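Local coordinates for AbiEi antitoxin C-terminal domain-containing protein (Mycobacterium tuberculosis, PDB 1ZEL), which is of unknown function but probably binds DNA, combining a winged-helix fold with a region related to the C-terminal domain of AbiEi antitoxins, at residues Thr16-Ser19 and Arg20-Gly24; Ala162-Arg166 and Arg167-Leu171; Gly225-Thr228 and Ser229-Gln232. All blocks are in the same frame, centred on the assembly; numbering follows the deposited sequence.

Contact 1: Thr16-Ser19 and Arg20-Gly24; sequences TWAS and RVVSG
Ala18 and Val22 meet one turn apart at the N-terminal start of helix 19-28, where a loop winds into the first turn of the helix in what is consistent with the winged-helix part of the protein. The backbone bonds are of the helical i to i+4 kind. Val22 N donates to Ala18 O at 2.8 Å in an almost straight bond (173°), while Ser23 N reaches Ser19 O, also at 2.8 Å. Apolar contact follows the same turn: Val22 has CG2 beside its own backbone N and CG1 anti to it (chi1 173°), which turns CG2 back along the helix to lie 3.4 Å from Ala18 O and 4.3 Å from Ala18 CB. Ala18 CB in turn sits 3.6 Å above the plane of the Trp17 indole, offset toward the rim of the ring. The indole NE1 is hydrogen-bonded to Glu57 of helix 51-61, and Arg49 makes a cation-pi contact with the ring. Helix 35-44 takes up the Val21 side chain through Leu38 and Leu42, and Ala18 rests on Leu58 of helix 51-61. A water bridges the turn: it donates to Trp17 O at 2.8 Å and accepts from Arg20 N, also at 2.8 Å.

Contact 2: Ala162-Arg166 and Arg167-Leu171; sequences ALLVR and RRLDL
Leu164 O is gripped twice at the C-terminal end of helix 161-166: Leu169 N donates to it at 2.8 Å, and Arg167 N adds a weak bond at 3.2 Å while bonding Leu163 O more firmly. Arg168 N reaches Val165 O from above the carbonyl plane, at 3.1 Å; this bond and that from Leu169 N to Leu164 O define a Schellman motif, in which Arg168 takes the positive phi (62°) that turns the chain out of the helix. A bend at chi2 (-55°) brings the Arg168 guanidinium back, one face lying over Arg166 O, 3.3 Å from the plane. The Arg166 guanidinium is nearly parallel to it, planes 16° apart, with Arg166 NH1 3.6 Å from Arg168 NH2; the carbonyls at the helix end probably temper this like-charge approach. Leu164 CD2 packs 3.9 Å from Leu169 CB, the two side chains crossing at about a right angle, while Leu171 CD2 folds back against Val165 CG2. Arg167 CG runs alongside Leu163 CD1 at 3.7 Å, and the arginine belongs to a sodium site with Asp209 and Asp213. The turn thus leads from helix 161-166 into the loop before helix 183-192, Arg167 NH2 reaching Asp209 of helix 207-212 in a long, weak ion pair.

Contact 3: Gly225-Thr228 and Ser229-Gln232; sequences GRPT and SAWQ. With FMT (formic acid), chain G; FMT (formic acid), chain H.
With chi1 at -56°, Thr228 puts CG2 anti to its backbone N, 3.6 Å from Gln232 OE1, and OG1 beside that N, where it meets formic acid. The Thr228 and Gln232 side chains slant across each other; the amide NE2 of Gln232 is held by Tyr281 O and Pro260 O. The course of the backbone sets Arg226 CB 3.6 Å from Ala230 CB. Gln232 N donates to Thr228 O at 2.9 Å, nearly straight (165°), whereas Ala230 N makes a weak bond to Pro227 O. Pro227 O also lies in the plane of the Trp231 ring, 3.4 Å from CD1 at its edge. Two formic acid molecules, probably from the crystallisation liquor, sit on either flank of the loop. Thr228 OG1 donates to O1 of the chain H molecule at 2.7 Å, and this oxygen hangs over one face of Trp231. Arg226 NH2 makes a weak bond to the chain G molecule; its NH1 is held by Leu222 O. A water accepts from Gly225 N at 2.8 Å and from Trp231 NE1 at 3.2 Å, joining loop to indole. Pro227 is the N-cap residue, its carbonyl accepting from Ala230 N, an arrangement characteristic of a helix N-terminus; here it opens helix 228-240, with Ala230 and Trp231 packed on Leu223 of helix 216-223.

The contacts follow one another in series along the chain; none encloses or crosses another, and each joins adjoining segments, so none closes a long loop. Contact 1 begins the chain's first helix, 19-28, far out from the centre and packed on helices 35-44 and 51-61. Contact 2 instead ends helix 161-166 and places Arg167 at the sodium site, about 42 Å from contact 1, centre to centre. Contact 3 starts helix 228-240, its centre about 29 Å from that of contact 2 and about 57 Å from that of contact 1; contacts 1 and 3 lie on opposite sides of the chain's centre. Contacts 2 and 3 share the AbiEi-related region, where one marks a helix exit and the other an entry.

Contact 1: Thr16-Ser19 and Arg20-Gly24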
ATOM      1  N   THR A  16       5.759  24.865  30.906  1.00 24.57           N
ATOM      2  CA  THR A  16       4.890  26.017  30.729  1.00 23.78           C
ATOM      3  C   THR A  16       5.091  26.731  29.396  1.00 23.65           C
ATOM      4  O   THR A  16       4.116  27.144  28.777  1.00 23.65           O
ATOM      5  CB  THR A  16       5.000  26.972  31.932  1.00 23.70           C
ATOM      6  OG1 THR A  16       4.811  26.208  33.135  1.00 24.83           O
ATOM      7  CG2 THR A  16       3.949  28.040  31.875  1.00 23.36           C
ATOM      8  N   TRP A  17       6.341  26.846  28.938  1.00 23.40           N
ATOM      9  CA  TRP A  17       6.639  27.481  27.647  1.00 23.17           C
ATOM     10  C   TRP A  17       5.865  26.827  26.516  1.00 23.27           C
ATOM     11  O   TRP A  17       5.459  27.493  25.568  1.00 23.32           O
ATOM     12  CB  TRP A  17       8.157  27.505  27.360  1.00 24.01           C
ATOM     13  CG  TRP A  17       8.774  26.152  27.026  1.00 23.33           C
ATOM     14  CD1 TRP A  17       9.455  25.307  27.881  1.00 23.07           C
ATOM     15  CD2 TRP A  17       8.776  25.518  25.748  1.00 24.97           C
ATOM     16  NE1 TRP A  17       9.861  24.181  27.203  1.00 24.77           N
ATOM     17  CE2 TRP A  17       9.442  24.275  25.897  1.00 26.20           C
ATOM     18  CE3 TRP A  17       8.271  25.873  24.487  1.00 24.22           C
ATOM     19  CZ2 TRP A  17       9.628  23.394  24.831  1.00 25.62           C
ATOM     20  CZ3 TRP A  17       8.438  24.980  23.427  1.00 24.47           C
ATOM     21  CH2 TRP A  17       9.128  23.756  23.610  1.00 22.09           C
ATOM     22  N   ALA A  18       5.646  25.516  26.634  1.00 23.43           N
ATOM     23  CA  ALA A  18       4.997  24.711  25.589  1.00 23.44           C
ATOM     24  C   ALA A  18       3.487  24.516  25.800  1.00 24.13           C
ATOM     25  O   ALA A  18       2.836  23.813  25.032  1.00 23.56           O
ATOM     26  CB  ALA A  18       5.690  23.342  25.490  1.00 22.99           C
ATOM     27  N   SER A  19       2.931  25.095  26.855  1.00 24.32           N
ATOM     28  CA  SER A  19       1.535  24.809  27.214  1.00 24.94           C
ATOM     29  C   SER A  19       0.555  25.111  26.062  1.00 24.06           C
ATOM     30  O   SER A  19      -0.258  24.267  25.676  1.00 22.57           O
ATOM     31  CB  SER A  19       1.157  25.625  28.443  1.00 25.47           C
ATOM     32  OG  SER A  19      -0.109  25.239  28.926  1.00 29.67           O
ATOM     33  N   ARG A  20       0.632  26.322  25.498  1.00 22.88           N
ATOM     34  CA  ARG A  20      -0.262  26.684  24.408  1.00 23.07           C
ATOM     35  C   ARG A  20       0.024  25.895  23.144  1.00 23.26           C
ATOM     36  O   ARG A  20      -0.899  25.584  22.396  1.00 24.48           O
ATOM     37  CB  ARG A  20      -0.228  28.191  24.117  1.00 22.79           C
ATOM     38  CG  ARG A  20      -0.820  28.996  25.224  1.00 25.18           C
ATOM     39  CD  ARG A  20      -1.124  30.424  24.797  1.00 31.07           C
ATOM     40  NE  ARG A  20      -2.123  30.979  25.699  1.00 32.63           N
ATOM     41  CZ  ARG A  20      -1.855  31.359  26.939  1.00 33.06           C
ATOM     42  NH1 ARG A  20      -0.615  31.256  27.408  1.00 34.45           N
ATOM     43  NH2 ARG A  20      -2.822  31.833  27.712  1.00 29.42           N
ATOM     44  N   VAL A  21       1.292  25.551  22.910  1.00 22.78           N
ATOM     45  CA  VAL A  21       1.654  24.784  21.723  1.00 22.24           C
ATOM     46  C   VAL A  21       1.034  23.390  21.806  1.00 21.62           C
ATOM     47  O   VAL A  21       0.373  22.922  20.857  1.00 20.86           O
ATOM     48  CB  VAL A  21       3.169  24.660  21.565  1.00 23.08           C
ATOM     49  CG1 VAL A  21       3.504  23.897  20.304  1.00 23.83           C
ATOM     50  CG2 VAL A  21       3.800  26.034  21.513  1.00 24.56           C
ATOM     51  N   VAL A  22       1.205  22.744  22.954  1.00 20.00           N
ATOM     52  CA  VAL A  22       0.636  21.415  23.140  1.00 19.92           C
ATOM     53  C   VAL A  22      -0.888  21.484  23.136  1.00 19.51           C
ATOM     54  O   VAL A  22      -1.538  20.636  22.512  1.00 20.64           O
ATOM     55  CB  VAL A  22       1.195  20.754  24.423  1.00 20.45           C
ATOM     56  CG1 VAL A  22       0.484  19.434  24.718  1.00 20.84           C
ATOM     57  CG2 VAL A  22       2.723  20.546  24.273  1.00 20.56           C
ATOM     58  N   SER A  23      -1.466  22.483  23.814  1.00 19.31           N
ATOM     59  CA  SER A  23      -2.934  22.611  23.883  1.00 20.12           C
ATOM     60  C   SER A  23      -3.536  22.838  22.503  1.00 20.12           C
ATOM     61  O   SER A  23      -4.610  22.318  22.179  1.00 20.14           O
ATOM     62  CB  SER A  23      -3.357  23.727  24.847  1.00 20.38           C
ATOM     63  OG  SER A  23      -3.265  23.265  26.191  1.00 24.96           O
ATOM     64  N   GLY A  24      -2.833  23.597  21.676  1.00 19.69           N
ATOM     65  CA  GLY A  24      -3.299  23.863  20.316  1.00 19.72           C
ATOM     66  C   GLY A  24      -3.281  22.626  19.431  1.00 20.29           C
ATOM     67  O   GLY A  24      -4.195  22.419  18.616  1.00 21.00           O
TER
HETATM   68  O   HOH W   1       2.751  28.137  25.435  1.00 32.88           O

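Contact 2: Ala162-Arg166 and Arg167-Leu171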
ATOM      1  N   ALA A 162     -18.076   2.083  -8.406  1.00 21.56           N
ATOM      2  CA  ALA A 162     -19.246   1.194  -8.335  1.00 22.04           C
ATOM      3  C   ALA A 162     -18.929  -0.111  -7.632  1.00 21.78           C
ATOM      4  O   ALA A 162     -19.813  -0.701  -6.998  1.00 21.85           O
ATOM      5  CB  ALA A 162     -19.828   0.916  -9.722  1.00 23.55           C
ATOM      6  N   LEU A 163     -17.678  -0.575  -7.759  1.00 21.03           N
ATOM      7  CA  LEU A 163     -17.231  -1.779  -7.076  1.00 20.62           C
ATOM      8  C   LEU A 163     -17.204  -1.521  -5.561  1.00 20.46           C
ATOM      9  O   LEU A 163     -17.748  -2.317  -4.787  1.00 19.48           O
ATOM     10  CB  LEU A 163     -15.854  -2.271  -7.593  1.00 20.71           C
ATOM     11  CG  LEU A 163     -15.302  -3.426  -6.734  1.00 22.96           C
ATOM     12  CD1 LEU A 163     -16.011  -4.758  -7.026  1.00 23.47           C
ATOM     13  CD2 LEU A 163     -13.797  -3.571  -6.826  1.00 26.17           C
ATOM     14  N   LEU A 164     -16.578  -0.412  -5.152  1.00 19.49           N
ATOM     15  CA  LEU A 164     -16.555  -0.014  -3.736  1.00 18.41           C
ATOM     16  C   LEU A 164     -17.951  -0.023  -3.114  1.00 19.34           C
ATOM     17  O   LEU A 164     -18.130  -0.568  -2.016  1.00 19.24           O
ATOM     18  CB  LEU A 164     -15.874   1.348  -3.544  1.00 18.07           C
ATOM     19  CG  LEU A 164     -14.389   1.352  -3.936  1.00 18.41           C
ATOM     20  CD1 LEU A 164     -13.820   2.765  -3.797  1.00 16.21           C
ATOM     21  CD2 LEU A 164     -13.545   0.311  -3.130  1.00 16.95           C
ATOM     22  N   VAL A 165     -18.928   0.554  -3.818  1.00 19.08           N
ATOM     23  CA  VAL A 165     -20.314   0.615  -3.341  1.00 20.01           C
ATOM     24  C   VAL A 165     -20.910  -0.794  -3.161  1.00 20.37           C
ATOM     25  O   VAL A 165     -21.506  -1.107  -2.105  1.00 20.66           O
ATOM     26  CB  VAL A 165     -21.203   1.475  -4.306  1.00 19.86           C
ATOM     27  CG1 VAL A 165     -22.653   1.363  -3.948  1.00 20.50           C
ATOM     28  CG2 VAL A 165     -20.769   2.921  -4.248  1.00 19.60           C
ATOM     29  N   ARG A 166     -20.745  -1.635  -4.180  1.00 20.63           N
ATOM     30  CA  ARG A 166     -21.225  -3.020  -4.144  1.00 20.67           C
ATOM     31  C   ARG A 166     -20.550  -3.792  -3.021  1.00 20.68           C
ATOM     32  O   ARG A 166     -21.169  -4.655  -2.406  1.00 21.56           O
ATOM     33  CB  ARG A 166     -20.997  -3.718  -5.495  1.00 20.84           C
ATOM     34  CG  ARG A 166     -21.268  -5.235  -5.524  1.00 24.70           C
ATOM     35  CD  ARG A 166     -22.750  -5.523  -5.198  1.00 33.03           C
ATOM     36  NE  ARG A 166     -23.054  -6.955  -5.080  1.00 39.71           N
ATOM     37  CZ  ARG A 166     -22.783  -7.714  -4.013  1.00 39.81           C
ATOM     38  NH1 ARG A 166     -22.180  -7.196  -2.941  1.00 31.36           N
ATOM     39  NH2 ARG A 166     -23.117  -9.001  -4.019  1.00 39.09           N
ATOM     40  N   ARG A 167     -19.292  -3.469  -2.742  1.00 20.28           N
ATOM     41  CA  ARG A 167     -18.512  -4.175  -1.724  1.00 21.24           C
ATOM     42  C   ARG A 167     -18.673  -3.619  -0.307  1.00 21.96           C
ATOM     43  O   ARG A 167     -18.035  -4.117   0.635  1.00 21.90           O
ATOM     44  CB  ARG A 167     -17.016  -4.187  -2.087  1.00 20.62           C
ATOM     45  CG  ARG A 167     -16.678  -4.828  -3.434  1.00 22.80           C
ATOM     46  CD  ARG A 167     -16.806  -6.331  -3.350  1.00 17.39           C
ATOM     47  NE  ARG A 167     -15.647  -6.904  -2.652  1.00 20.94           N
ATOM     48  CZ  ARG A 167     -15.576  -8.172  -2.258  1.00 28.72           C
ATOM     49  NH1 ARG A 167     -16.587  -9.012  -2.519  1.00 24.91           N
ATOM     50  NH2 ARG A 167     -14.490  -8.611  -1.629  1.00 28.07           N
ATOM     51  N   ARG A 168     -19.510  -2.584  -0.171  1.00 22.26           N
ATOM     52  CA  ARG A 168     -19.756  -1.872   1.095  1.00 22.05           C
ATOM     53  C   ARG A 168     -18.485  -1.214   1.608  1.00 22.28           C
ATOM     54  O   ARG A 168     -18.290  -1.104   2.822  1.00 23.40           O
ATOM     55  CB  ARG A 168     -20.370  -2.779   2.202  1.00 21.26           C
ATOM     56  CG  ARG A 168     -21.378  -3.835   1.756  1.00 19.53           C
ATOM     57  CD  ARG A 168     -22.543  -3.266   0.969  1.00 21.81           C
ATOM     58  NE  ARG A 168     -23.272  -4.334   0.270  1.00 27.90           N
ATOM     59  CZ  ARG A 168     -24.077  -4.144  -0.777  1.00 31.85           C
ATOM     60  NH1 ARG A 168     -24.273  -2.916  -1.257  1.00 34.14           N
ATOM     61  NH2 ARG A 168     -24.688  -5.179  -1.350  1.00 31.78           N
ATOM     62  N   LEU A 169     -17.629  -0.760   0.690  1.00 22.41           N
ATOM     63  CA  LEU A 169     -16.420  -0.035   1.069  1.00 22.14           C
ATOM     64  C   LEU A 169     -16.637   1.470   0.883  1.00 22.65           C
ATOM     65  O   LEU A 169     -17.338   1.913  -0.033  1.00 22.03           O
ATOM     66  CB  LEU A 169     -15.192  -0.538   0.292  1.00 22.71           C
ATOM     67  CG  LEU A 169     -14.863  -2.036   0.514  1.00 23.68           C
ATOM     68  CD1 LEU A 169     -13.724  -2.513  -0.371  1.00 17.66           C
ATOM     69  CD2 LEU A 169     -14.520  -2.310   1.976  1.00 26.27           C
ATOM     70  N   ASP A 170     -16.059   2.245   1.782  1.00 21.74           N
ATOM     71  CA  ASP A 170     -16.275   3.661   1.777  1.00 22.41           C
ATOM     72  C   ASP A 170     -15.579   4.216   0.548  1.00 22.60           C
ATOM     73  O   ASP A 170     -14.417   3.857   0.274  1.00 22.26           O
ATOM     74  CB  ASP A 170     -15.687   4.298   3.027  1.00 22.27           C
ATOM     75  CG  ASP A 170     -15.961   5.781   3.075  1.00 23.94           C
ATOM     76  OD1 ASP A 170     -17.005   6.157   3.623  1.00 27.07           O
ATOM     77  OD2 ASP A 170     -15.172   6.558   2.519  1.00 23.55           O
ATOM     78  N   LEU A 171     -16.280   5.072  -0.195  1.00 21.63           N
ATOM     79  CA  LEU A 171     -15.736   5.576  -1.472  1.00 22.03           C
ATOM     80  C   LEU A 171     -14.378   6.229  -1.311  1.00 22.73           C
ATOM     81  O   LEU A 171     -13.531   6.172  -2.222  1.00 23.49           O
ATOM     82  CB  LEU A 171     -16.725   6.546  -2.126  1.00 22.17           C
ATOM     83  CG  LEU A 171     -17.945   5.917  -2.816  1.00 20.52           C
ATOM     84  CD1 LEU A 171     -18.974   6.983  -3.245  1.00 19.45           C
ATOM     85  CD2 LEU A 171     -17.490   5.092  -4.018  1.00 19.40           C
TER

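Contact 3: Gly225-Thr228 and Ser229-Gln232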
ATOM      1  N   GLY A 225       1.184  -3.858 -22.546  1.00 22.48           N
ATOM      2  CA  GLY A 225       2.573  -3.401 -22.475  1.00 21.41           C
ATOM      3  C   GLY A 225       3.376  -4.239 -21.492  1.00 20.73           C
ATOM      4  O   GLY A 225       4.595  -4.145 -21.437  1.00 21.31           O
ATOM      5  N   ARG A 226       2.694  -5.049 -20.701  1.00 19.83           N
ATOM      6  CA  ARG A 226       3.372  -5.998 -19.829  1.00 20.10           C
ATOM      7  C   ARG A 226       3.930  -7.150 -20.692  1.00 19.68           C
ATOM      8  O   ARG A 226       3.454  -7.385 -21.813  1.00 18.37           O
ATOM      9  CB  ARG A 226       2.425  -6.584 -18.747  1.00 20.73           C
ATOM     10  CG  ARG A 226       1.544  -5.630 -17.937  1.00 21.86           C
ATOM     11  CD  ARG A 226       2.294  -4.764 -16.926  1.00 24.98           C
ATOM     12  NE  ARG A 226       3.100  -3.761 -17.638  1.00 22.79           N
ATOM     13  CZ  ARG A 226       2.617  -2.704 -18.283  1.00 23.69           C
ATOM     14  NH1 ARG A 226       1.303  -2.448 -18.312  1.00 22.99           N
ATOM     15  NH2 ARG A 226       3.457  -1.885 -18.908  1.00 26.17           N
ATOM     16  N   PRO A 227       4.938  -7.873 -20.178  1.00 19.78           N
ATOM     17  CA  PRO A 227       5.416  -9.031 -20.942  1.00 19.52           C
ATOM     18  C   PRO A 227       4.328 -10.094 -21.088  1.00 19.45           C
ATOM     19  O   PRO A 227       3.344 -10.094 -20.335  1.00 19.52           O
ATOM     20  CB  PRO A 227       6.557  -9.568 -20.085  1.00 20.10           C
ATOM     21  CG  PRO A 227       6.964  -8.406 -19.185  1.00 21.59           C
ATOM     22  CD  PRO A 227       5.688  -7.684 -18.920  1.00 19.67           C
ATOM     23  N   THR A 228       4.490 -10.987 -22.056  1.00 18.61           N
ATOM     24  CA  THR A 228       3.484 -12.031 -22.302  1.00 17.71           C
ATOM     25  C   THR A 228       3.270 -12.891 -21.080  1.00 17.49           C
ATOM     26  O   THR A 228       2.154 -13.331 -20.796  1.00 16.61           O
ATOM     27  CB  THR A 228       3.894 -12.878 -23.508  1.00 18.50           C
ATOM     28  OG1 THR A 228       4.092 -11.997 -24.622  1.00 18.23           O
ATOM     29  CG2 THR A 228       2.824 -13.921 -23.848  1.00 14.78           C
ATOM     30  N   SER A 229       4.351 -13.129 -20.333  1.00 18.28           N
ATOM     31  CA  SER A 229       4.268 -13.894 -19.091  1.00 18.96           C
ATOM     32  C   SER A 229       3.247 -13.347 -18.099  1.00 18.87           C
ATOM     33  O   SER A 229       2.595 -14.121 -17.401  1.00 18.11           O
ATOM     34  CB  SER A 229       5.647 -14.013 -18.432  1.00 19.96           C
ATOM     35  OG  SER A 229       6.194 -12.741 -18.192  1.00 22.60           O
ATOM     36  N   ALA A 230       3.117 -12.020 -18.032  1.00 19.39           N
ATOM     37  CA  ALA A 230       2.121 -11.380 -17.152  1.00 19.03           C
ATOM     38  C   ALA A 230       0.711 -11.747 -17.565  1.00 20.21           C
ATOM     39  O   ALA A 230      -0.124 -12.045 -16.715  1.00 19.33           O
ATOM     40  CB  ALA A 230       2.298  -9.856 -17.145  1.00 19.35           C
ATOM     41  N   TRP A 231       0.468 -11.747 -18.884  1.00 19.39           N
ATOM     42  CA  TRP A 231      -0.810 -12.128 -19.448  1.00 18.99           C
ATOM     43  C   TRP A 231      -1.124 -13.578 -19.121  1.00 18.78           C
ATOM     44  O   TRP A 231      -2.241 -13.903 -18.698  1.00 19.16           O
ATOM     45  CB  TRP A 231      -0.780 -11.951 -20.971  1.00 19.49           C
ATOM     46  CG  TRP A 231      -0.832 -10.535 -21.423  1.00 17.65           C
ATOM     47  CD1 TRP A 231       0.203  -9.648 -21.467  1.00 21.02           C
ATOM     48  CD2 TRP A 231      -1.987  -9.848 -21.939  1.00 18.11           C
ATOM     49  NE1 TRP A 231      -0.238  -8.437 -21.983  1.00 19.94           N
ATOM     50  CE2 TRP A 231      -1.576  -8.538 -22.278  1.00 20.74           C
ATOM     51  CE3 TRP A 231      -3.326 -10.223 -22.152  1.00 21.30           C
ATOM     52  CZ2 TRP A 231      -2.466  -7.588 -22.819  1.00 22.62           C
ATOM     53  CZ3 TRP A 231      -4.217  -9.282 -22.676  1.00 20.12           C
ATOM     54  CH2 TRP A 231      -3.783  -7.971 -22.990  1.00 20.75           C
ATOM     55  N   GLN A 232      -0.129 -14.446 -19.298  1.00 18.51           N
ATOM     56  CA  GLN A 232      -0.285 -15.877 -18.962  1.00 18.04           C
ATOM     57  C   GLN A 232      -0.652 -16.058 -17.501  1.00 17.96           C
ATOM     58  O   GLN A 232      -1.630 -16.754 -17.174  1.00 18.27           O
ATOM     59  CB  GLN A 232       0.990 -16.663 -19.300  1.00 17.59           C
ATOM     60  CG  GLN A 232       1.277 -16.718 -20.800  1.00 19.28           C
ATOM     61  CD  GLN A 232       2.696 -17.142 -21.085  1.00 20.54           C
ATOM     62  OE1 GLN A 232       3.563 -16.302 -21.267  1.00 20.79           O
ATOM     63  NE2 GLN A 232       2.947 -18.447 -21.109  1.00 18.53           N
TER
HETATM   64  C   FMT G 707       5.960  -4.013 -18.279  1.00 33.73           C
HETATM   65  O1  FMT G 707       6.032  -4.421 -17.126  1.00 33.74           O
HETATM   66  O2  FMT G 707       6.543  -3.008 -18.677  1.00 34.09           O
HETATM   67  C   FMT H 710       1.910  -9.582 -24.693  1.00 24.68           C
HETATM   68  O1  FMT H 710       1.846 -10.685 -25.250  1.00 25.19           O
HETATM   69  O2  FMT H 710       1.099  -8.674 -24.891  1.00 24.69           O
HETATM   70  O   HOH W   2       1.720  -6.431 -23.546  1.00 25.78           O